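Local atomic coordinates of putative ManD family dehydratase (Pantoea ananatis, PDB entry 3T6C), a protein that dehydrates D-gluconate to 2-dehydro-3-deoxy-D-gluconate with low activity in vitro, using one magnesium ion per subunit, as a member of the mandelate racemase/muconate lactonizing enzyme family. Residues D93-Q96 against S97-S101; I334-Y337 against S338-N341. One frame throughout, in Å; residues are numbered along the deposited sequence.

In the fold
Interactions 1 and 2 each span the last two turns or so of a helix, the first on helix 91-100 of the N-terminal domain and the second on helix 328-340 of the C-terminal barrel-like domain. Their centres are about 22 Å apart and their nearest atoms about 8 Å, so they do not touch, yet the two helices do: Trp-95 rests on Thr-329 and Pro-330, and Gln-96 on Lys-333. Gln-96 also packs on Glu-339 of the third subunit, and Glu-339 in turn on Gln-96 of that subunit. Interaction 1 is away from the annotated sites. In interaction 2 the side chain of Ile-334 is about 9 Å from that of the substrate-binding Arg-319.

Interaction 1 (D93-Q96 against S97-S101); sequences DIWQ and SAAVS
With chi1 at -164°, Trp-95 carries its indole along helix 91-100 so that the benzene half passes over Ala-99, while Ser-97, with OG placed between its backbone N and carbonyl carbon (chi1 64°), turns its hydroxyl back onto the carbonyl of Asp-93. The methyl of Ala-99 sits over one face of the indole in a CH-pi contact, 4.2 Å from its CB to the centroid of the six-membered ring of Trp-95. It lies toward the rim rather than over the middle, and its nearest ring atom is CZ3. At the edge of the same ring, in its plane, lies the amide carbon of Gln-96, whose chain bends at chi2. NE2 of that amide is hydrogen-bonded to the carboxylate of Glu-92, and NE1 of the indole donates to the carbonyl of Gly-326, which helps fix the rotation of the indole from its pyrrole side.

The second focus is Asp-93 O, which accepts twice from one residue. Ser-97 N donates to Asp-93 O at 3.0 Å, and Ser-97 OG donates to the same Asp-93 O at 2.7 Å, the two arriving from opposite faces of the carbonyl plane. The next two helical bonds, Ala-98 N to Ile-94 O (2.7 Å) and Ala-99 N to Trp-95 O (2.9 Å), are sound, but Val-100 N to Gln-96 O has weakened to 3.4 Å. Just beyond, Ser-101 OG donates to Ala-98 O at 2.8 Å, joining Ser-101 N on that acceptor.

Outward, helix 108-129 packs on Ile-94, Trp-95 and Ala-98, and the carboxylate of Asp-93 forms a salt bridge with Arg-431 of the second subunit. The hydroxyl of Ser-97 is thus spent inside the helix, so this buried residue meets Phe-82 of helix 68-83 and Met-429 of the second subunit with its hydroxyl proton already committed to Asp-93 O.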
# COMPACT_ATOMS: atom_id res chain seq x y z
N ASP A 93 -8.90 5.40 -36.44
CA ASP A 93 -10.30 5.81 -36.30
C ASP A 93 -11.17 4.59 -36.60
O ASP A 93 -12.18 4.39 -35.93
CB ASP A 93 -10.63 6.94 -37.29
CG ASP A 93 -12.06 7.43 -37.15
OD1 ASP A 93 -12.35 8.12 -36.16
OD2 ASP A 93 -12.89 7.17 -38.05
N ILE A 94 -10.80 3.78 -37.60
CA ILE A 94 -11.54 2.56 -37.88
C ILE A 94 -11.41 1.55 -36.72
O ILE A 94 -12.40 0.94 -36.32
CB ILE A 94 -11.11 1.94 -39.22
CG1 ILE A 94 -11.58 2.85 -40.38
CG2 ILE A 94 -11.64 0.47 -39.36
CD1 ILE A 94 -10.97 2.39 -41.72
N TRP A 95 -10.20 1.37 -36.17
CA TRP A 95 -10.05 0.44 -35.06
C TRP A 95 -10.93 0.88 -33.88
O TRP A 95 -11.67 0.08 -33.32
CB TRP A 95 -8.57 0.38 -34.60
CG TRP A 95 -8.33 -0.85 -33.72
CD1 TRP A 95 -7.95 -2.12 -34.14
CD2 TRP A 95 -8.53 -0.93 -32.31
NE1 TRP A 95 -7.89 -2.97 -33.05
CE2 TRP A 95 -8.23 -2.25 -31.92
CE3 TRP A 95 -8.95 0.00 -31.34
CZ2 TRP A 95 -8.32 -2.67 -30.59
CZ3 TRP A 95 -9.03 -0.41 -30.02
CH2 TRP A 95 -8.72 -1.73 -29.67
N GLN A 96 -10.82 2.17 -33.47
CA GLN A 96 -11.57 2.62 -32.31
C GLN A 96 -13.08 2.51 -32.53
O GLN A 96 -13.81 2.05 -31.66
CB GLN A 96 -11.21 4.09 -32.03
CG GLN A 96 -9.77 4.31 -31.63
CD GLN A 96 -9.47 3.73 -30.25
OE1 GLN A 96 -10.37 3.61 -29.44
NE2 GLN A 96 -8.21 3.37 -29.99
N SER A 97 -13.54 2.94 -33.70
CA SER A 97 -14.98 2.85 -34.00
C SER A 97 -15.46 1.40 -34.23
O SER A 97 -16.54 1.02 -33.71
CB SER A 97 -15.34 3.78 -35.18
OG SER A 97 -14.67 3.38 -36.38
N ALA A 98 -14.68 0.58 -34.92
CA ALA A 98 -15.14 -0.82 -35.11
C ALA A 98 -15.17 -1.50 -33.74
O ALA A 98 -16.11 -2.29 -33.46
CB ALA A 98 -14.20 -1.56 -36.07
N ALA A 99 -14.20 -1.18 -32.87
CA ALA A 99 -14.11 -1.83 -31.58
C ALA A 99 -15.37 -1.64 -30.73
O ALA A 99 -15.74 -2.54 -29.99
CB ALA A 99 -12.87 -1.32 -30.79
N VAL A 100 -15.97 -0.46 -30.80
CA VAL A 100 -17.17 -0.15 -30.04
C VAL A 100 -18.46 -0.27 -30.81
O VAL A 100 -19.52 0.06 -30.26
CB VAL A 100 -17.09 1.27 -29.38
CG1 VAL A 100 -15.87 1.34 -28.42
CG2 VAL A 100 -17.07 2.40 -30.45
N SER A 101 -18.42 -0.73 -32.07
CA SER A 101 -19.61 -0.67 -32.94
C SER A 101 -20.77 -1.51 -32.42
O SER A 101 -21.92 -1.15 -32.63
CB SER A 101 -19.23 -1.08 -34.38
OG SER A 101 -18.72 -2.43 -34.40

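Interaction 2 (I334-Y337 against S338-N341); sequences IAIY and SELN
Ser-338 and Ile-334 meet through a doubly used carbonyl: Ile-334 O accepts from Ser-338 OG at 2.8 Å and from Ser-338 N at 2.9 Å, the two donors approaching from opposite faces of its plane. The hydroxyl gets there because chi1 of -61° sets it beside its own backbone N. One turn on, Tyr-337 O takes the side-chain amide of Asn-341, ND2 to O 3.0 Å at a nearly straight 161°, with the acceptor close to the amide plane; the backbone N of Asn-341 adds only a weak bond. As the helix ends, this side-chain donor supplements the fading backbone bond. Ring and amide run side by side, their planes 37° apart, with Tyr-337 CE2 3.7 Å from Asn-341 ND2.

The polar ends are held from outside: Tyr-337 OH by Asp-311, Asn-341 OD1 by Lys-307 of the third subunit, and Glu-339 by a salt bridge to Lys-333 of that subunit, whose own Tyr-337 stacks on this one and bonds Asn-341 ND2 through OH. Within the beta-alpha-beta unit, helix 328-340 leans Ile-334 and Ser-338 on Ile-318 of strand 317-318, while Tyr-337 and Asn-341 pack on Ile-310 of the preceding helix 303-311, before the chain enters strand 344-345.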
# COMPACT_ATOMS: atom_id res chain seq x y z
N ILE A 334 0.61 -2.54 -26.94
CA ILE A 334 1.02 -3.42 -25.84
C ILE A 334 2.53 -3.59 -25.86
O ILE A 334 3.18 -3.69 -24.81
CB ILE A 334 0.34 -4.81 -26.02
CG1 ILE A 334 -1.17 -4.66 -25.70
CG2 ILE A 334 1.00 -5.82 -25.05
CD1 ILE A 334 -2.02 -5.82 -26.22
N ALA A 335 3.13 -3.66 -27.06
CA ALA A 335 4.58 -3.80 -27.13
C ALA A 335 5.26 -2.57 -26.49
O ALA A 335 6.25 -2.70 -25.77
CB ALA A 335 5.00 -3.99 -28.59
N ILE A 336 4.76 -1.39 -26.81
CA ILE A 336 5.29 -0.12 -26.23
C ILE A 336 5.04 -0.03 -24.72
O ILE A 336 5.94 0.33 -23.94
CB ILE A 336 4.67 1.07 -26.97
CG1 ILE A 336 5.34 1.18 -28.34
CG2 ILE A 336 4.83 2.37 -26.10
CD1 ILE A 336 4.63 2.15 -29.29
N TYR A 337 3.84 -0.40 -24.29
CA TYR A 337 3.56 -0.38 -22.85
C TYR A 337 4.53 -1.33 -22.11
O TYR A 337 5.03 -1.02 -21.03
CB TYR A 337 2.10 -0.81 -22.62
CG TYR A 337 1.57 -0.29 -21.30
CD1 TYR A 337 1.00 0.98 -21.25
CD2 TYR A 337 1.63 -1.05 -20.15
CE1 TYR A 337 0.55 1.52 -20.07
CE2 TYR A 337 1.19 -0.50 -18.94
CZ TYR A 337 0.68 0.78 -18.91
OH TYR A 337 0.20 1.29 -17.72
N SER A 338 4.81 -2.48 -22.72
CA SER A 338 5.79 -3.43 -22.18
C SER A 338 7.19 -2.84 -22.17
O SER A 338 7.91 -2.91 -21.12
CB SER A 338 5.76 -4.73 -23.01
OG SER A 338 4.47 -5.31 -22.93
N GLU A 339 7.58 -2.21 -23.28
CA GLU A 339 8.91 -1.64 -23.42
C GLU A 339 9.22 -0.69 -22.27
O GLU A 339 10.32 -0.71 -21.69
CB GLU A 339 8.96 -0.86 -24.77
CG GLU A 339 10.29 -0.13 -25.03
CD GLU A 339 10.23 0.78 -26.27
OE1 GLU A 339 9.29 0.67 -27.09
OE2 GLU A 339 11.12 1.63 -26.38
N LEU A 340 8.28 0.19 -21.96
CA LEU A 340 8.53 1.22 -20.94
C LEU A 340 8.54 0.63 -19.52
O LEU A 340 9.00 1.29 -18.59
CB LEU A 340 7.50 2.35 -21.08
CG LEU A 340 7.75 3.50 -22.11
CD1 LEU A 340 8.23 2.99 -23.46
CD2 LEU A 340 6.50 4.37 -22.30
N ASN A 341 8.01 -0.59 -19.37
CA ASN A 341 8.09 -1.36 -18.11
C ASN A 341 9.21 -2.39 -18.09
O ASN A 341 9.25 -3.22 -17.19
CB ASN A 341 6.71 -2.01 -17.82
CG ASN A 341 5.77 -0.98 -17.26
OD1 ASN A 341 5.93 -0.60 -16.08
ND2 ASN A 341 4.83 -0.46 -18.09